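Local coordinates for protein RNA-dependent RNA polymerase (Toscana virus, PDB 6QW0) that acts in cap snatching, the manganese-binding endonuclease domain of this viral L protein probably cleaving capped host RNAs to prime viral transcription, at residues S26-I38 with V190-L203. Residues are numbered along the deposited sequence; the frame is centred on the assembly and turned at random.
Sequences SSIYDTPIPAYVI and VFRFRLARDIFEEL. With SO4 (sulfate ion), chain E.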
ATOM      1  N   SER A  26      -3.242  11.064 -12.239  1.00 27.30           N
ATOM      2  CA  SER A  26      -3.739  12.007 -11.249  1.00 24.85           C
ATOM      3  C   SER A  26      -4.397  13.204 -11.936  1.00 27.28           C
ATOM      4  O   SER A  26      -4.169  13.489 -13.118  1.00 31.00           O
ATOM      5  CB  SER A  26      -2.619  12.479 -10.317  1.00 28.36           C
ATOM      6  OG  SER A  26      -1.489  12.948 -11.030  1.00 31.48           O
ATOM      7  N   SER A  27      -5.234  13.894 -11.175  1.00 25.99           N
ATOM      8  CA  SER A  27      -5.959  15.071 -11.646  1.00 29.00           C
ATOM      9  C   SER A  27      -6.016  16.085 -10.513  1.00 27.60           C
ATOM     10  O   SER A  27      -7.069  16.621 -10.165  1.00 33.42           O
ATOM     11  CB  SER A  27      -7.351  14.688 -12.144  1.00 28.33           C
ATOM     12  OG  SER A  27      -8.133  14.141 -11.090  1.00 32.04           O
ATOM     13  N   ILE A  28      -4.858  16.334  -9.910  1.00 30.80           N
ATOM     14  CA  ILE A  28      -4.798  17.205  -8.744  1.00 32.71           C
ATOM     15  C   ILE A  28      -4.892  18.655  -9.182  1.00 40.64           C
ATOM     16  O   ILE A  28      -5.549  19.479  -8.530  1.00 45.36           O
ATOM     17  CB  ILE A  28      -3.511  16.930  -7.943  1.00 27.75           C
ATOM     18  CG1 ILE A  28      -3.549  15.534  -7.319  1.00 29.43           C
ATOM     19  CG2 ILE A  28      -3.314  17.979  -6.869  1.00 33.41           C
ATOM     20  CD1 ILE A  28      -2.175  15.066  -6.832  1.00 31.00           C
ATOM     21  N   TYR A  29      -4.243  18.983 -10.297  1.00 32.08           N
ATOM     22  CA  TYR A  29      -4.314  20.308 -10.915  1.00 45.95           C
ATOM     23  C   TYR A  29      -3.681  21.318  -9.965  1.00 40.15           C
ATOM     24  O   TYR A  29      -2.578  21.075  -9.453  1.00 42.88           O
ATOM     25  CB  TYR A  29      -5.733  20.610 -11.404  1.00 46.66           C
ATOM     26  CG  TYR A  29      -6.185  19.638 -12.466  1.00 43.38           C
ATOM     27  CD1 TYR A  29      -7.523  19.306 -12.635  1.00 47.37           C
ATOM     28  CD2 TYR A  29      -5.254  19.043 -13.303  1.00 48.40           C
ATOM     29  CE1 TYR A  29      -7.918  18.406 -13.624  1.00 46.44           C
ATOM     30  CE2 TYR A  29      -5.632  18.149 -14.283  1.00 50.07           C
ATOM     31  CZ  TYR A  29      -6.968  17.832 -14.444  1.00 49.22           C
ATOM     32  OH  TYR A  29      -7.350  16.934 -15.425  1.00 60.25           O
ATOM     33  N   ASP A  30      -4.314  22.445  -9.692  1.00 44.68           N
ATOM     34  CA  ASP A  30      -3.698  23.494  -8.894  1.00 40.47           C
ATOM     35  C   ASP A  30      -4.399  23.516  -7.538  1.00 42.23           C
ATOM     36  O   ASP A  30      -5.239  24.372  -7.259  1.00 53.53           O
ATOM     37  CB  ASP A  30      -3.809  24.809  -9.643  1.00 42.94           C
ATOM     38  CG  ASP A  30      -2.997  25.903  -9.016  1.00 41.60           C
ATOM     39  OD1 ASP A  30      -2.413  25.662  -7.936  1.00 46.70           O
ATOM     40  OD2 ASP A  30      -2.928  26.995  -9.605  1.00 50.49           O
ATOM     41  N   THR A  31      -4.041  22.546  -6.684  1.00 42.81           N
ATOM     42  CA  THR A  31      -4.545  22.248  -5.344  1.00 37.30           C
ATOM     43  C   THR A  31      -3.560  22.725  -4.283  1.00 31.72           C
ATOM     44  O   THR A  31      -2.349  22.528  -4.437  1.00 32.73           O
ATOM     45  CB  THR A  31      -4.777  20.742  -5.174  1.00 36.01           C
ATOM     46  OG1 THR A  31      -5.679  20.274  -6.186  1.00 47.39           O
ATOM     47  CG2 THR A  31      -5.370  20.419  -3.809  1.00 37.62           C
ATOM     48  N   PRO A  32      -4.035  23.353  -3.203  1.00 29.66           N
ATOM     49  CA  PRO A  32      -3.115  23.775  -2.140  1.00 26.56           C
ATOM     50  C   PRO A  32      -2.412  22.582  -1.517  1.00 27.23           C
ATOM     51  O   PRO A  32      -2.996  21.513  -1.336  1.00 30.82           O
ATOM     52  CB  PRO A  32      -4.026  24.478  -1.127  1.00 29.68           C
ATOM     53  CG  PRO A  32      -5.231  24.882  -1.914  1.00 37.22           C
ATOM     54  CD  PRO A  32      -5.412  23.811  -2.950  1.00 35.80           C
ATOM     55  N   ILE A  33      -1.136  22.784  -1.200  1.00 23.04           N
ATOM     56  CA  ILE A  33      -0.286  21.782  -0.578  1.00 19.84           C
ATOM     57  C   ILE A  33       0.091  22.315   0.803  1.00 22.15           C
ATOM     58  O   ILE A  33       0.538  23.460   0.905  1.00 22.83           O
ATOM     59  CB  ILE A  33       0.979  21.499  -1.407  1.00 22.05           C
ATOM     60  CG1 ILE A  33       0.598  21.083  -2.833  1.00 25.22           C
ATOM     61  CG2 ILE A  33       1.879  20.469  -0.729  1.00 22.90           C
ATOM     62  CD1 ILE A  33       1.792  21.010  -3.779  1.00 24.93           C
ATOM     63  N   PRO A  34      -0.099  21.563   1.879  1.00 24.49           N
ATOM     64  CA  PRO A  34       0.128  22.146   3.208  1.00 22.69           C
ATOM     65  C   PRO A  34       1.598  22.399   3.490  1.00 21.75           C
ATOM     66  O   PRO A  34       2.477  21.626   3.102  1.00 22.39           O
ATOM     67  CB  PRO A  34      -0.442  21.094   4.167  1.00 22.88           C
ATOM     68  CG  PRO A  34      -0.246  19.799   3.421  1.00 23.43           C
ATOM     69  CD  PRO A  34      -0.491  20.143   1.954  1.00 23.20           C
ATOM     70  N   ALA A  35       1.852  23.511   4.180  1.00 22.53           N
ATOM     71  CA  ALA A  35       3.173  23.792   4.715  1.00 22.19           C
ATOM     72  C   ALA A  35       3.559  22.751   5.762  1.00 22.08           C
ATOM     73  O   ALA A  35       2.709  22.085   6.347  1.00 28.20           O
ATOM     74  CB  ALA A  35       3.207  25.179   5.360  1.00 23.31           C
ATOM     75  N   TYR A  36       4.862  22.626   5.992  1.00 24.67           N
ATOM     76  CA  TYR A  36       5.391  21.730   7.012  1.00 26.77           C
ATOM     77  C   TYR A  36       6.585  22.395   7.681  1.00 28.85           C
ATOM     78  O   TYR A  36       7.331  23.150   7.053  1.00 28.28           O
ATOM     79  CB  TYR A  36       5.808  20.345   6.429  1.00 26.00           C
ATOM     80  CG  TYR A  36       6.640  20.434   5.162  1.00 26.77           C
ATOM     81  CD1 TYR A  36       6.031  20.501   3.913  1.00 27.05           C
ATOM     82  CD2 TYR A  36       8.034  20.492   5.212  1.00 30.67           C
ATOM     83  CE1 TYR A  36       6.779  20.612   2.746  1.00 28.33           C
ATOM     84  CE2 TYR A  36       8.791  20.602   4.045  1.00 32.54           C
ATOM     85  CZ  TYR A  36       8.156  20.665   2.819  1.00 32.41           C
ATOM     86  OH  TYR A  36       8.897  20.785   1.657  1.00 31.69           O
ATOM     87  N   VAL A  37       6.753  22.120   8.971  1.00 27.80           N
ATOM     88  CA  VAL A  37       7.895  22.600   9.742  1.00 29.51           C
ATOM     89  C   VAL A  37       8.586  21.377  10.328  1.00 29.19           C
ATOM     90  O   VAL A  37       7.950  20.588  11.036  1.00 31.20           O
ATOM     91  CB  VAL A  37       7.478  23.575  10.856  1.00 30.96           C
ATOM     92  CG1 VAL A  37       8.706  24.044  11.635  1.00 32.47           C
ATOM     93  CG2 VAL A  37       6.712  24.764  10.278  1.00 27.63           C
ATOM     94  N   ILE A  38       9.870  21.212  10.019  1.00 32.70           N
ATOM     95  CA  ILE A  38      10.666  20.085  10.494  1.00 33.53           C
ATOM     96  C   ILE A  38      11.611  20.585  11.577  1.00 42.53           C
ATOM     97  O   ILE A  38      12.325  21.575  11.375  1.00 39.93           O
ATOM     98  CB  ILE A  38      11.459  19.427   9.353  1.00 37.17           C
ATOM     99  CG1 ILE A  38      10.510  18.936   8.261  1.00 35.64           C
ATOM    100  CG2 ILE A  38      12.317  18.291   9.899  1.00 39.67           C
ATOM    101  CD1 ILE A  38      11.221  18.469   7.003  1.00 41.99           C
ATOM    102  N   VAL A 190      -1.396   9.997  -4.814  1.00 22.96           N
ATOM    103  CA  VAL A 190      -0.405  10.832  -5.489  1.00 22.43           C
ATOM    104  C   VAL A 190      -0.118  12.097  -4.680  1.00 21.01           C
ATOM    105  O   VAL A 190       1.043  12.479  -4.504  1.00 22.99           O
ATOM    106  CB  VAL A 190      -0.869  11.164  -6.919  1.00 19.97           C
ATOM    107  CG1 VAL A 190       0.115  12.132  -7.588  1.00 22.77           C
ATOM    108  CG2 VAL A 190      -0.996   9.895  -7.754  1.00 23.03           C
ATOM    109  N   PHE A 191      -1.158  12.741  -4.159  1.00 19.78           N
ATOM    110  CA  PHE A 191      -0.956  13.948  -3.350  1.00 20.11           C
ATOM    111  C   PHE A 191      -0.050  13.672  -2.148  1.00 23.37           C
ATOM    112  O   PHE A 191       0.868  14.446  -1.848  1.00 24.23           O
ATOM    113  CB  PHE A 191      -2.313  14.488  -2.904  1.00 22.40           C
ATOM    114  CG  PHE A 191      -2.247  15.838  -2.245  1.00 20.56           C
ATOM    115  CD1 PHE A 191      -2.042  15.943  -0.876  1.00 23.93           C
ATOM    116  CD2 PHE A 191      -2.402  16.998  -2.986  1.00 24.33           C
ATOM    117  CE1 PHE A 191      -1.990  17.176  -0.252  1.00 23.77           C
ATOM    118  CE2 PHE A 191      -2.350  18.244  -2.366  1.00 24.67           C
ATOM    119  CZ  PHE A 191      -2.147  18.334  -1.005  1.00 25.05           C
ATOM    120  N   ARG A 192      -0.304  12.575  -1.429  1.00 20.93           N
ATOM    121  CA  ARG A 192       0.525  12.234  -0.277  1.00 22.15           C
ATOM    122  C   ARG A 192       1.951  11.884  -0.695  1.00 20.90           C
ATOM    123  O   ARG A 192       2.905  12.198   0.032  1.00 23.15           O
ATOM    124  CB  ARG A 192      -0.108  11.063   0.496  1.00 22.93           C
ATOM    125  CG  ARG A 192      -1.438  11.417   1.171  1.00 25.13           C
ATOM    126  CD  ARG A 192      -2.013  10.215   1.982  1.00 21.61           C
ATOM    127  NE  ARG A 192      -1.122   9.803   3.063  1.00 23.22           N
ATOM    128  CZ  ARG A 192      -1.351  10.007   4.358  1.00 23.50           C
ATOM    129  NH1 ARG A 192      -2.464  10.615   4.761  1.00 23.64           N
ATOM    130  NH2 ARG A 192      -0.461   9.611   5.254  1.00 24.55           N
ATOM    131  N   PHE A 193       2.114  11.215  -1.849  1.00 21.89           N
ATOM    132  CA  PHE A 193       3.448  10.875  -2.343  1.00 21.09           C
ATOM    133  C   PHE A 193       4.240  12.135  -2.663  1.00 22.63           C
ATOM    134  O   PHE A 193       5.415  12.245  -2.295  1.00 24.50           O
ATOM    135  CB  PHE A 193       3.342   9.968  -3.581  1.00 21.70           C
ATOM    136  CG  PHE A 193       4.666   9.539  -4.163  1.00 24.66           C
ATOM    137  CD1 PHE A 193       5.629   8.913  -3.378  1.00 22.54           C
ATOM    138  CD2 PHE A 193       4.929   9.719  -5.518  1.00 27.07           C
ATOM    139  CE1 PHE A 193       6.835   8.498  -3.923  1.00 23.30           C
ATOM    140  CE2 PHE A 193       6.136   9.296  -6.071  1.00 27.41           C
ATOM    141  CZ  PHE A 193       7.085   8.688  -5.280  1.00 28.27           C
ATOM    142  N   ARG A 194       3.603  13.099  -3.327  1.00 24.07           N
ATOM    143  CA  ARG A 194       4.300  14.332  -3.683  1.00 24.71           C
ATOM    144  C   ARG A 194       4.760  15.071  -2.436  1.00 26.29           C
ATOM    145  O   ARG A 194       5.892  15.573  -2.378  1.00 24.69           O
ATOM    146  CB  ARG A 194       3.393  15.219  -4.525  1.00 23.46           C
ATOM    147  CG  ARG A 194       3.089  14.647  -5.905  1.00 25.69           C
ATOM    148  CD  ARG A 194       2.145  15.564  -6.645  1.00 26.24           C
ATOM    149  NE  ARG A 194       1.947  15.150  -8.027  1.00 24.74           N
ATOM    150  CZ  ARG A 194       1.245  15.847  -8.913  1.00 28.50           C
ATOM    151  NH1 ARG A 194       0.672  16.996  -8.557  1.00 31.75           N
ATOM    152  NH2 ARG A 194       1.111  15.397 -10.152  1.00 28.38           N
ATOM    153  N   LEU A 195       3.902  15.133  -1.422  1.00 23.96           N
ATOM    154  CA  LEU A 195       4.275  15.802  -0.183  1.00 23.83           C
ATOM    155  C   LEU A 195       5.383  15.041   0.530  1.00 23.77           C
ATOM    156  O   LEU A 195       6.307  15.645   1.091  1.00 26.59           O
ATOM    157  CB  LEU A 195       3.047  15.950   0.714  1.00 24.74           C
ATOM    158  CG  LEU A 195       3.327  16.608   2.061  1.00 26.34           C
ATOM    159  CD1 LEU A 195       3.871  18.029   1.848  1.00 26.31           C
ATOM    160  CD2 LEU A 195       2.063  16.630   2.902  1.00 26.03           C
ATOM    161  N   ALA A 196       5.311  13.705   0.509  1.00 23.26           N
ATOM    162  CA  ALA A 196       6.349  12.893   1.133  1.00 24.86           C
ATOM    163  C   ALA A 196       7.699  13.119   0.474  1.00 28.02           C
ATOM    164  O   ALA A 196       8.728  13.164   1.160  1.00 27.26           O
ATOM    165  CB  ALA A 196       5.959  11.418   1.084  1.00 24.12           C
ATOM    166  N   ARG A 197       7.717  13.274  -0.856  1.00 24.86           N
ATOM    167  CA  ARG A 197       8.967  13.568  -1.551  1.00 26.99           C
ATOM    168  C   ARG A 197       9.525  14.922  -1.131  1.00 26.76           C
ATOM    169  O   ARG A 197      10.740  15.066  -0.951  1.00 29.30           O
ATOM    170  CB  ARG A 197       8.754  13.539  -3.062  1.00 25.40           C
ATOM    171  CG  ARG A 197       8.587  12.139  -3.631  1.00 24.22           C
ATOM    172  CD  ARG A 197       8.060  12.177  -5.047  1.00 31.03           C
ATOM    173  NE  ARG A 197       8.917  12.939  -5.954  1.00 35.38           N
ATOM    174  CZ  ARG A 197       9.113  12.624  -7.233  1.00 43.45           C
ATOM    175  NH1 ARG A 197       8.527  11.554  -7.754  1.00 35.15           N
ATOM    176  NH2 ARG A 197       9.896  13.378  -7.994  1.00 46.26           N
ATOM    177  N   ASP A 198       8.657  15.928  -0.991  1.00 25.78           N
ATOM    178  CA  ASP A 198       9.115  17.247  -0.551  1.00 27.14           C
ATOM    179  C   ASP A 198       9.727  17.167   0.840  1.00 30.06           C
ATOM    180  O   ASP A 198      10.803  17.722   1.096  1.00 29.41           O
ATOM    181  CB  ASP A 198       7.959  18.248  -0.556  1.00 27.77           C
ATOM    182  CG  ASP A 198       7.573  18.716  -1.954  1.00 36.18           C
ATOM    183  OD1 ASP A 198       8.386  18.589  -2.894  1.00 36.15           O
ATOM    184  OD2 ASP A 198       6.439  19.225  -2.106  1.00 38.37           O
ATOM    185  N   ILE A 199       9.045  16.476   1.757  1.00 26.40           N
ATOM    186  CA  ILE A 199       9.534  16.368   3.129  1.00 27.14           C
ATOM    187  C   ILE A 199      10.822  15.564   3.166  1.00 30.16           C
ATOM    188  O   ILE A 199      11.782  15.932   3.853  1.00 30.27           O
ATOM    189  CB  ILE A 199       8.451  15.744   4.030  1.00 26.58           C
ATOM    190  CG1 ILE A 199       7.265  16.699   4.171  1.00 28.41           C
ATOM    191  CG2 ILE A 199       9.023  15.377   5.401  1.00 32.66           C
ATOM    192  CD1 ILE A 199       6.040  16.055   4.804  1.00 28.87           C
ATOM    193  N   PHE A 200      10.870  14.461   2.415  1.00 29.31           N
ATOM    194  CA  PHE A 200      12.040  13.594   2.432  1.00 31.33           C
ATOM    195  C   PHE A 200      13.294  14.324   1.961  1.00 33.98           C
ATOM    196  O   PHE A 200      14.387  14.099   2.494  1.00 37.31           O
ATOM    197  CB  PHE A 200      11.784  12.367   1.561  1.00 32.01           C
ATOM    198  CG  PHE A 200      12.918  11.392   1.554  1.00 33.47           C
ATOM    199  CD1 PHE A 200      13.155  10.583   2.652  1.00 38.00           C
ATOM    200  CD2 PHE A 200      13.765  11.303   0.461  1.00 39.50           C
ATOM    201  CE1 PHE A 200      14.208   9.686   2.657  1.00 37.37           C
ATOM    202  CE2 PHE A 200      14.821  10.409   0.459  1.00 39.67           C
ATOM    203  CZ  PHE A 200      15.040   9.600   1.557  1.00 43.05           C
ATOM    204  N   GLU A 201      13.165  15.183   0.948  1.00 29.67           N
ATOM    205  CA  GLU A 201      14.343  15.878   0.439  1.00 32.47           C
ATOM    206  C   GLU A 201      14.931  16.807   1.492  1.00 37.45           C
ATOM    207  O   GLU A 201      16.150  17.013   1.533  1.00 37.11           O
ATOM    208  CB  GLU A 201      13.999  16.656  -0.828  1.00 38.04           C
ATOM    209  CG  GLU A 201      15.219  17.192  -1.566  1.00 56.75           C
ATOM    210  CD  GLU A 201      14.878  18.310  -2.535  1.00 67.71           C
ATOM    211  OE1 GLU A 201      13.812  18.235  -3.183  1.00 68.88           O
ATOM    212  OE2 GLU A 201      15.677  19.265  -2.649  1.00 69.59           O
ATOM    213  N   GLU A 202      14.092  17.357   2.364  1.00 30.88           N
ATOM    214  CA  GLU A 202      14.589  18.202   3.443  1.00 34.72           C
ATOM    215  C   GLU A 202      15.011  17.382   4.657  1.00 39.54           C
ATOM    216  O   GLU A 202      15.916  17.796   5.392  1.00 45.84           O
ATOM    217  CB  GLU A 202      13.530  19.255   3.811  1.00 31.46           C
ATOM    218  CG  GLU A 202      13.301  20.271   2.671  1.00 35.89           C
ATOM    219  CD  GLU A 202      12.269  21.346   2.970  1.00 30.65           C
ATOM    220  OE1 GLU A 202      12.203  21.834   4.121  1.00 33.49           O
ATOM    221  OE2 GLU A 202      11.520  21.715   2.030  1.00 28.60           O
ATOM    222  N   LEU A 203      14.411  16.205   4.857  1.00 38.72           N
ATOM    223  CA  LEU A 203      14.830  15.329   5.949  1.00 39.12           C
ATOM    224  C   LEU A 203      16.212  14.741   5.693  1.00 44.14           C
ATOM    225  O   LEU A 203      17.013  14.598   6.626  1.00 46.89           O
ATOM    226  CB  LEU A 203      13.819  14.204   6.142  1.00 37.83           C
ATOM    227  CG  LEU A 203      12.513  14.515   6.862  1.00 39.11           C
ATOM    228  CD1 LEU A 203      11.685  13.246   6.964  1.00 38.97           C
ATOM    229  CD2 LEU A 203      12.793  15.090   8.239  1.00 39.67           C
TER
HETATM  230  S   SO4 E 303      -1.949  16.472 -12.120  1.00 42.63           S
HETATM  231  O1  SO4 E 303      -2.993  17.484 -12.159  1.00 46.70           O
HETATM  232  O2  SO4 E 303      -0.675  17.084 -11.754  1.00 48.29           O
HETATM  233  O3  SO4 E 303      -1.839  15.841 -13.436  1.00 51.66           O
HETATM  234  O4  SO4 E 303      -2.317  15.478 -11.122  1.00 34.43           O
HETATM  235  O   HOH W   1      10.426  22.672   6.367  1.00 42.69           O
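Phe-191 packs against Ile-28, Ile-33 and Pro-34: with CG anti to the backbone N (chi1 -171°), its flat, apolar ring carries an edge to the loop, CZ 3.8 Å from Pro-34 CD. Pro-32 O lies in the ring plane, 3.3 Å from Phe-191 CZ; its hydrogen bond comes from Gln-58 NE2. Branched Leu-195 divides its methyls, CD2 against Pro-34 and CD1 against Tyr-36, while Ile-38 CG2 meets Leu-203 CD2 at 3.6 Å.

Tyr-36 suits its place by offering both a face and a hydroxyl. Ile-199 CG1 makes a CH-pi contact 3.9 Å from the ring centroid; the hydroxyl donates to Glu-202 OE2 (2.8 Å) from above the carboxylate plane. A water links Glu-202 OE1 to Tyr-36 O.

Donors suited to an anion gather round a sulfate ion, most likely taken up from the crystallisation medium: Ser-26 OG and Ile-28 N bond its O4, Tyr-29 N its O1, Arg-194 NH2 its O2 (2.9 Å). Ile-28 CD1 lies over the Arg-194 guanidinium, which Phe-172 also holds through its carbonyl and a cation-pi contact.

In this PDDEXK-clan domain, helix 183-203 lies between the loop leading into edge strand 36-39 and helix 77-82; Ile-47 of strand 46-49 touches Tyr-36 and Ile-199.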